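PDB 6JUF: SspB protein from Streptomyces clavuligerus, which probably acts as a DNA-cleaving, metal-dependent component of the phosphorothioation-sensing Ssp defence system against phages. Local coordinates for residues R5-H17 against S120-V133. Residues are numbered along the deposited sequence; the frame is centred on the assembly and turned at random.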
ATOM      1  N   ARG B   5      -9.503  30.241  12.853  1.00 22.76           N
ATOM      2  CA  ARG B   5      -8.811  29.040  13.283  1.00 19.81           C
ATOM      3  C   ARG B   5      -8.027  28.439  12.121  1.00 18.28           C
ATOM      4  O   ARG B   5      -6.894  27.946  12.280  1.00 17.07           O
ATOM      5  CB  ARG B   5      -9.783  28.015  13.843  1.00 19.55           C
ATOM      6  CG  ARG B   5     -10.229  28.331  15.277  1.00 26.36           C
ATOM      7  CD  ARG B   5     -11.725  28.305  15.358  1.00 33.72           C
ATOM      8  NE  ARG B   5     -12.247  27.040  15.826  1.00 40.81           N
ATOM      9  CZ  ARG B   5     -13.432  26.547  15.463  1.00 32.71           C
ATOM     10  NH1 ARG B   5     -14.190  27.197  14.586  1.00 37.17           N
ATOM     11  NH2 ARG B   5     -13.839  25.385  15.949  1.00 37.86           N
ATOM     12  N   LEU B   6      -8.612  28.508  10.940  1.00 15.87           N
ATOM     13  CA  LEU B   6      -7.994  27.810   9.810  1.00 12.87           C
ATOM     14  C   LEU B   6      -6.669  28.508   9.422  1.00 15.38           C
ATOM     15  O   LEU B   6      -5.635  27.846   9.193  1.00 12.48           O
ATOM     16  CB  LEU B   6      -8.969  27.734   8.617  1.00 14.15           C
ATOM     17  CG  LEU B   6      -8.377  26.967   7.397  1.00 12.98           C
ATOM     18  CD1 LEU B   6      -7.958  25.508   7.730  1.00  9.06           C
ATOM     19  CD2 LEU B   6      -9.310  26.990   6.186  1.00 13.26           C
ATOM     20  N   ALA B   7      -6.680  29.839   9.351  1.00 17.40           N
ATOM     21  CA  ALA B   7      -5.441  30.565   9.092  1.00 17.53           C
ATOM     22  C   ALA B   7      -4.355  30.273  10.118  1.00 17.45           C
ATOM     23  O   ALA B   7      -3.174  30.237   9.794  1.00 17.37           O
ATOM     24  CB  ALA B   7      -5.734  32.065   9.056  1.00 23.67           C
ATOM     25  N   GLU B   8      -4.730  30.129  11.379  1.00 18.78           N
ATOM     26  CA  GLU B   8      -3.740  29.906  12.400  1.00 19.50           C
ATOM     27  C   GLU B   8      -3.117  28.514  12.279  1.00 18.53           C
ATOM     28  O   GLU B   8      -1.935  28.313  12.591  1.00 16.91           O
ATOM     29  CB  GLU B   8      -4.344  30.132  13.759  1.00 23.47           C
ATOM     30  CG  GLU B   8      -4.794  31.570  13.937  1.00 29.95           C
ATOM     31  CD  GLU B   8      -5.302  31.818  15.335  1.00 42.19           C
ATOM     32  OE1 GLU B   8      -6.435  32.327  15.458  1.00 48.14           O
ATOM     33  OE2 GLU B   8      -4.561  31.487  16.301  1.00 52.00           O
ATOM     34  N   ALA B   9      -3.922  27.581  11.802  1.00 13.43           N
ATOM     35  CA  ALA B   9      -3.518  26.191  11.705  1.00 13.25           C
ATOM     36  C   ALA B   9      -2.744  25.922  10.413  1.00 13.64           C
ATOM     37  O   ALA B   9      -1.837  25.065  10.379  1.00 13.67           O
ATOM     38  CB  ALA B   9      -4.728  25.262  11.777  1.00 14.48           C
ATOM     39  N   ALA B  10      -3.158  26.589   9.339  1.00 13.10           N
ATOM     40  CA  ALA B  10      -2.726  26.151   8.006  1.00 11.59           C
ATOM     41  C   ALA B  10      -2.297  27.251   7.040  1.00 11.53           C
ATOM     42  O   ALA B  10      -2.809  28.351   7.069  1.00 14.66           O
ATOM     43  CB  ALA B  10      -3.851  25.318   7.384  1.00 11.28           C
ATOM     44  N   HIS B  11      -1.368  26.890   6.141  1.00 11.26           N
ATOM     45  CA  HIS B  11      -1.040  27.758   5.020  1.00 13.14           C
ATOM     46  C   HIS B  11      -2.144  27.707   3.987  1.00 12.15           C
ATOM     47  O   HIS B  11      -2.917  26.713   3.899  1.00 11.62           O
ATOM     48  CB  HIS B  11       0.195  27.187   4.333  1.00 14.02           C
ATOM     49  CG  HIS B  11       1.439  27.231   5.172  1.00 18.20           C
ATOM     50  ND1 HIS B  11       1.967  28.375   5.648  1.00 19.66           N
ATOM     51  CD2 HIS B  11       2.243  26.208   5.625  1.00 15.62           C
ATOM     52  CE1 HIS B  11       3.090  28.087   6.342  1.00 20.70           C
ATOM     53  NE2 HIS B  11       3.260  26.763   6.321  1.00 20.76           N
ATOM     54  N   SER B  12      -2.229  28.734   3.155  1.00 12.17           N
ATOM     55  CA  SER B  12      -3.220  28.804   2.076  1.00 14.12           C
ATOM     56  C   SER B  12      -2.694  27.979   0.885  1.00 14.47           C
ATOM     57  O   SER B  12      -2.021  28.462  -0.012  1.00 20.53           O
ATOM     58  CB  SER B  12      -3.468  30.265   1.666  1.00 18.24           C
ATOM     59  OG  SER B  12      -4.452  30.251   0.669  1.00 19.75           O
ATOM     60  N   SER B  13      -2.912  26.682   0.945  1.00 10.62           N
ATOM     61  CA  SER B  13      -2.488  25.782  -0.086  1.00 11.01           C
ATOM     62  C   SER B  13      -3.661  24.883  -0.451  1.00 10.63           C
ATOM     63  O   SER B  13      -4.111  24.084   0.380  1.00 10.45           O
ATOM     64  CB  SER B  13      -1.281  24.947   0.403  1.00 11.40           C
ATOM     65  OG  SER B  13      -0.856  24.031  -0.607  1.00  9.26           O
ATOM     66  N   PHE B  14      -4.139  24.987  -1.702  1.00  9.05           N
ATOM     67  CA  PHE B  14      -5.307  24.214  -2.178  1.00  8.72           C
ATOM     68  C   PHE B  14      -5.030  23.606  -3.557  1.00 10.05           C
ATOM     69  O   PHE B  14      -4.513  24.290  -4.458  1.00  9.76           O
ATOM     70  CB  PHE B  14      -6.556  25.138  -2.266  1.00 10.05           C
ATOM     71  CG  PHE B  14      -6.930  25.726  -0.932  1.00  9.77           C
ATOM     72  CD1 PHE B  14      -7.835  25.049  -0.079  1.00  8.22           C
ATOM     73  CD2 PHE B  14      -6.331  26.916  -0.498  1.00 11.78           C
ATOM     74  CE1 PHE B  14      -8.101  25.577   1.182  1.00 10.18           C
ATOM     75  CE2 PHE B  14      -6.651  27.436   0.745  1.00 13.23           C
ATOM     76  CZ  PHE B  14      -7.515  26.772   1.569  1.00 12.59           C
ATOM     77  N   ALA B  15      -5.331  22.311  -3.672  1.00  8.97           N
ATOM     78  CA  ALA B  15      -5.358  21.558  -4.946  1.00  7.27           C
ATOM     79  C   ALA B  15      -3.987  21.471  -5.610  1.00  7.79           C
ATOM     80  O   ALA B  15      -3.917  21.195  -6.785  1.00  9.39           O
ATOM     81  CB  ALA B  15      -6.400  22.145  -5.904  1.00  9.20           C
ATOM     82  N   ARG B  16      -2.897  21.719  -4.888  1.00  8.34           N
ATOM     83  CA  ARG B  16      -1.559  21.626  -5.542  1.00  9.69           C
ATOM     84  C   ARG B  16      -1.182  20.164  -5.837  1.00  9.80           C
ATOM     85  O   ARG B  16      -0.222  19.910  -6.602  1.00 11.73           O
ATOM     86  CB  ARG B  16      -0.491  22.223  -4.619  1.00 14.07           C
ATOM     87  CG  ARG B  16      -0.775  23.648  -4.179  1.00 20.62           C
ATOM     88  CD  ARG B  16      -0.073  24.665  -4.998  1.00 25.62           C
ATOM     89  NE  ARG B  16      -0.289  26.033  -4.475  1.00 22.55           N
ATOM     90  CZ  ARG B  16       0.697  26.920  -4.314  1.00 24.28           C
ATOM     91  NH1 ARG B  16       1.984  26.599  -4.622  1.00 20.24           N
ATOM     92  NH2 ARG B  16       0.437  28.143  -3.848  1.00 25.07           N
ATOM     93  N   HIS B  17      -1.913  19.182  -5.274  1.00  9.48           N
ATOM     94  CA  HIS B  17      -1.722  17.770  -5.594  1.00  8.19           C
ATOM     95  C   HIS B  17      -2.409  17.411  -6.890  1.00 10.11           C
ATOM     96  O   HIS B  17      -2.274  16.281  -7.395  1.00  9.36           O
ATOM     97  CB  HIS B  17      -2.351  16.920  -4.474  1.00  9.90           C
ATOM     98  CG  HIS B  17      -3.684  17.482  -4.002  1.00  8.12           C
ATOM     99  ND1 HIS B  17      -4.822  17.370  -4.754  1.00 10.08           N
ATOM    100  CD2 HIS B  17      -4.028  18.217  -2.862  1.00  8.67           C
ATOM    101  CE1 HIS B  17      -5.849  18.003  -4.066  1.00  8.13           C
ATOM    102  NE2 HIS B  17      -5.328  18.498  -2.928  1.00 10.15           N
ATOM    103  N   SER B 120       0.215  21.087  13.079  1.00 11.49           N
ATOM    104  CA  SER B 120       0.496  22.510  13.002  1.00 10.87           C
ATOM    105  C   SER B 120       1.078  22.913  14.355  1.00 12.46           C
ATOM    106  O   SER B 120       0.597  22.496  15.420  1.00 14.18           O
ATOM    107  CB  SER B 120      -0.794  23.267  12.732  1.00 12.49           C
ATOM    108  OG  SER B 120      -0.543  24.635  12.668  1.00 13.51           O
ATOM    109  N   ARG B 121       2.158  23.670  14.294  1.00 12.56           N
ATOM    110  CA  ARG B 121       2.734  24.284  15.504  1.00 16.98           C
ATOM    111  C   ARG B 121       3.401  25.576  15.071  1.00 17.93           C
ATOM    112  O   ARG B 121       3.594  25.791  13.863  1.00 14.09           O
ATOM    113  CB  ARG B 121       3.728  23.323  16.173  1.00 17.50           C
ATOM    114  CG  ARG B 121       5.165  23.787  15.986  1.00 28.05           C
ATOM    115  CD  ARG B 121       6.116  22.773  15.366  1.00 34.27           C
ATOM    116  NE  ARG B 121       5.677  21.395  15.519  1.00 33.83           N
ATOM    117  CZ  ARG B 121       5.757  20.710  16.646  1.00 33.78           C
ATOM    118  NH1 ARG B 121       6.297  21.284  17.726  1.00 52.86           N
ATOM    119  NH2 ARG B 121       5.291  19.449  16.711  1.00 24.84           N
ATOM    120  N   PRO B 122       3.793  26.442  16.035  1.00 20.02           N
ATOM    121  CA  PRO B 122       4.424  27.687  15.616  1.00 20.30           C
ATOM    122  C   PRO B 122       5.700  27.392  14.853  1.00 19.47           C
ATOM    123  O   PRO B 122       6.557  26.598  15.282  1.00 17.85           O
ATOM    124  CB  PRO B 122       4.720  28.404  16.955  1.00 22.79           C
ATOM    125  CG  PRO B 122       3.724  27.820  17.916  1.00 24.37           C
ATOM    126  CD  PRO B 122       3.492  26.408  17.485  1.00 21.41           C
ATOM    127  N   GLY B 123       5.798  27.997  13.690  1.00 15.05           N
ATOM    128  CA  GLY B 123       6.947  27.789  12.809  1.00 16.96           C
ATOM    129  C   GLY B 123       6.771  26.624  11.823  1.00 15.68           C
ATOM    130  O   GLY B 123       7.555  26.503  10.867  1.00 16.12           O
ATOM    131  N   THR B 124       5.744  25.791  12.002  1.00 14.91           N
ATOM    132  CA  THR B 124       5.435  24.654  11.081  1.00 12.78           C
ATOM    133  C   THR B 124       3.944  24.351  10.934  1.00 12.24           C
ATOM    134  O   THR B 124       3.422  23.395  11.508  1.00 11.46           O
ATOM    135  CB  THR B 124       6.196  23.355  11.476  1.00 13.70           C
ATOM    136  OG1 THR B 124       7.549  23.651  11.806  1.00 13.72           O
ATOM    137  CG2 THR B 124       6.173  22.282  10.331  1.00 12.51           C
ATOM    138  N   LYS B 125       3.255  25.216  10.180  1.00 12.66           N
ATOM    139  CA  LYS B 125       1.809  25.098   9.988  1.00 11.71           C
ATOM    140  C   LYS B 125       1.525  23.948   9.007  1.00 10.51           C
ATOM    141  O   LYS B 125       2.424  23.441   8.305  1.00  9.93           O
ATOM    142  CB  LYS B 125       1.251  26.412   9.417  1.00 12.73           C
ATOM    143  CG  LYS B 125       1.079  27.530  10.408  1.00 16.05           C
ATOM    144  CD  LYS B 125       0.644  28.799   9.656  1.00 20.67           C
ATOM    145  CE  LYS B 125       0.091  29.800  10.662  1.00 20.47           C
ATOM    146  NZ  LYS B 125      -0.460  31.000   9.971  1.00 31.79           N
ATOM    147  N   SER B 126       0.274  23.538   8.902  1.00  9.66           N
ATOM    148  CA  SER B 126      -0.137  22.491   7.947  1.00  9.32           C
ATOM    149  C   SER B 126      -0.234  23.048   6.514  1.00 10.10           C
ATOM    150  O   SER B 126      -0.626  24.180   6.291  1.00 12.39           O
ATOM    151  CB  SER B 126      -1.495  21.969   8.382  1.00 10.06           C
ATOM    152  OG  SER B 126      -1.987  20.967   7.465  1.00  8.78           O
ATOM    153  N   TRP B 127       0.136  22.191   5.574  1.00  9.46           N
ATOM    154  CA  TRP B 127      -0.014  22.423   4.124  1.00  8.05           C
ATOM    155  C   TRP B 127      -1.309  21.929   3.610  1.00  8.25           C
ATOM    156  O   TRP B 127      -1.519  21.995   2.397  1.00  8.02           O
ATOM    157  CB  TRP B 127       1.153  21.793   3.330  1.00  8.70           C
ATOM    158  CG  TRP B 127       2.445  22.452   3.650  1.00 10.40           C
ATOM    159  CD1 TRP B 127       3.468  22.016   4.531  1.00  9.12           C
ATOM    160  CD2 TRP B 127       2.872  23.757   3.180  1.00 12.21           C
ATOM    161  NE1 TRP B 127       4.452  22.972   4.620  1.00 12.02           N
ATOM    162  CE2 TRP B 127       4.144  24.035   3.830  1.00 13.65           C
ATOM    163  CE3 TRP B 127       2.307  24.728   2.346  1.00 13.63           C
ATOM    164  CZ2 TRP B 127       4.820  25.194   3.617  1.00 17.64           C
ATOM    165  CZ3 TRP B 127       3.020  25.898   2.143  1.00 18.54           C
ATOM    166  CH2 TRP B 127       4.237  26.123   2.769  1.00 16.09           C
ATOM    167  N   ALA B 128      -2.194  21.431   4.457  1.00  8.32           N
ATOM    168  CA  ALA B 128      -3.454  20.837   3.964  1.00  6.64           C
ATOM    169  C   ALA B 128      -4.701  21.425   4.607  1.00  7.02           C
ATOM    170  O   ALA B 128      -5.384  20.737   5.389  1.00  9.74           O
ATOM    171  CB  ALA B 128      -3.409  19.291   4.099  1.00  8.12           C
ATOM    172  N   PRO B 129      -4.985  22.711   4.334  1.00  8.93           N
ATOM    173  CA  PRO B 129      -6.129  23.334   5.059  1.00  8.88           C
ATOM    174  C   PRO B 129      -7.439  22.581   4.912  1.00  9.61           C
ATOM    175  O   PRO B 129      -8.242  22.543   5.841  1.00  9.35           O
ATOM    176  CB  PRO B 129      -6.181  24.759   4.474  1.00  9.11           C
ATOM    177  CG  PRO B 129      -5.304  24.702   3.196  1.00  7.53           C
ATOM    178  CD  PRO B 129      -4.212  23.696   3.535  1.00  9.48           C
ATOM    179  N   SER B 130      -7.690  22.040   3.727  1.00  8.71           N
ATOM    180  CA  SER B 130      -8.966  21.319   3.482  1.00  7.36           C
ATOM    181  C   SER B 130      -9.091  20.111   4.377  1.00  8.45           C
ATOM    182  O   SER B 130     -10.179  19.818   4.922  1.00  8.73           O
ATOM    183  CB  SER B 130      -9.180  20.958   2.013  1.00  7.29           C
ATOM    184  OG  SER B 130      -9.443  22.138   1.278  1.00  8.87           O
ATOM    185  N   TRP B 131      -7.975  19.405   4.525  1.00  7.29           N
ATOM    186  CA  TRP B 131      -7.944  18.264   5.480  1.00  7.48           C
ATOM    187  C   TRP B 131      -8.152  18.707   6.904  1.00  9.95           C
ATOM    188  O   TRP B 131      -8.885  18.051   7.673  1.00  8.24           O
ATOM    189  CB  TRP B 131      -6.573  17.572   5.410  1.00  8.54           C
ATOM    190  CG  TRP B 131      -6.445  16.551   4.270  1.00  8.45           C
ATOM    191  CD1 TRP B 131      -6.328  15.193   4.426  1.00  7.93           C
ATOM    192  CD2 TRP B 131      -6.312  16.805   2.826  1.00  6.96           C
ATOM    193  NE1 TRP B 131      -6.133  14.561   3.202  1.00  7.11           N
ATOM    194  CE2 TRP B 131      -6.147  15.504   2.192  1.00  8.39           C
ATOM    195  CE3 TRP B 131      -6.302  17.963   2.010  1.00  6.95           C
ATOM    196  CZ2 TRP B 131      -6.003  15.366   0.805  1.00  7.29           C
ATOM    197  CZ3 TRP B 131      -6.185  17.819   0.631  1.00  8.49           C
ATOM    198  CH2 TRP B 131      -6.060  16.560   0.026  1.00  6.88           C
ATOM    199  N   TYR B 132      -7.484  19.786   7.287  1.00  9.53           N
ATOM    200  CA  TYR B 132      -7.664  20.360   8.635  1.00  9.23           C
ATOM    201  C   TYR B 132      -9.153  20.731   8.902  1.00 10.29           C
ATOM    202  O   TYR B 132      -9.705  20.366   9.924  1.00  9.73           O
ATOM    203  CB  TYR B 132      -6.715  21.565   8.881  1.00  7.88           C
ATOM    204  CG  TYR B 132      -6.772  21.952  10.339  1.00  9.25           C
ATOM    205  CD1 TYR B 132      -7.733  22.866  10.810  1.00  9.62           C
ATOM    206  CD2 TYR B 132      -5.833  21.442  11.248  1.00  9.40           C
ATOM    207  CE1 TYR B 132      -7.774  23.210  12.158  1.00 12.30           C
ATOM    208  CE2 TYR B 132      -5.895  21.766  12.603  1.00 11.43           C
ATOM    209  CZ  TYR B 132      -6.871  22.622  13.040  1.00 13.64           C
ATOM    210  OH  TYR B 132      -6.917  22.952  14.357  1.00 14.39           O
ATOM    211  N   VAL B 133      -9.826  21.394   7.963  1.00  9.80           N
ATOM    212  CA  VAL B 133     -11.270  21.677   8.146  1.00  9.13           C
ATOM    213  C   VAL B 133     -12.032  20.355   8.292  1.00  9.15           C
ATOM    214  O   VAL B 133     -12.849  20.196   9.194  1.00 10.73           O
ATOM    215  CB  VAL B 133     -11.854  22.470   6.941  1.00  7.95           C
ATOM    216  CG1 VAL B 133     -13.390  22.651   7.152  1.00  9.04           C
ATOM    217  CG2 VAL B 133     -11.188  23.844   6.853  1.00 11.23           C
TER
HETATM  218  O   HOH W   1      -1.866  30.863   7.077  1.00 23.66           O
HETATM  219  O   HOH W   2       4.943  24.577   7.607  1.00 13.85           O
HETATM  220  O   HOH W   3      -5.895  21.988   1.067  1.00  9.00           O
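The His11 imidazole is sandwiched between Trp127 and Lys125. On one face it stacks on the six-membered ring of Trp127, with centroids 3.9 Å apart and planes at 29°, and His11 CD2 lies above the centre of the indole. Lys125 CB covers the opposite face in a CH-pi contact, while a water in the plane of the imidazole at its edge lies 3.0 Å from His11 NE2 and donates to Lys125 O, tying ring to backbone. The Phe14 ring takes Pro129 CG over one face, 3.4 Å from Phe14 CZ, and has Ser130 OG near its plane at the edge. Ala9 CB sits centrally over the Tyr132 ring, 3.6 Å from its centroid. At the far end His17 NE2 meets the edge of the Trp131 indole, but its polar partner is Asp172, which also binds Ser130 OG. His17 lies beside Glu18, which binds magnesium in another structure of this protein, though no metal is bound to this chain here.

Between these groups the backbones form a single bridge at Ala10 and Ser126. Here His11 N donates to Ser126 O over 2.8 Å, and Ala9 O, at the end of helix 5-9, receives both Ser126 N at 3.0 Å and Ser120 OG at 2.7 Å. Extended beyond CG, Lys125 runs back along the helix terminus until NZ reaches Ala7 O at 2.8 Å, so two carbonyls of the last turn gain donors from segment 120-133. Ser126 OG accepts from Ala128 N in an ST turn leading into helix 129-137.

The segments 5-9 and 129-133 are inclined at 128°, and between them Leu6 touches Val133 and Pro129 with its methyls, beside the Ala9-Tyr132 contact. Helix 145-159 adjoins Leu6, Phe14 and Val133, helix 166-180 packs on Phe14, His17 and Trp131, and helix 57-66 borders Ser13 and Trp127.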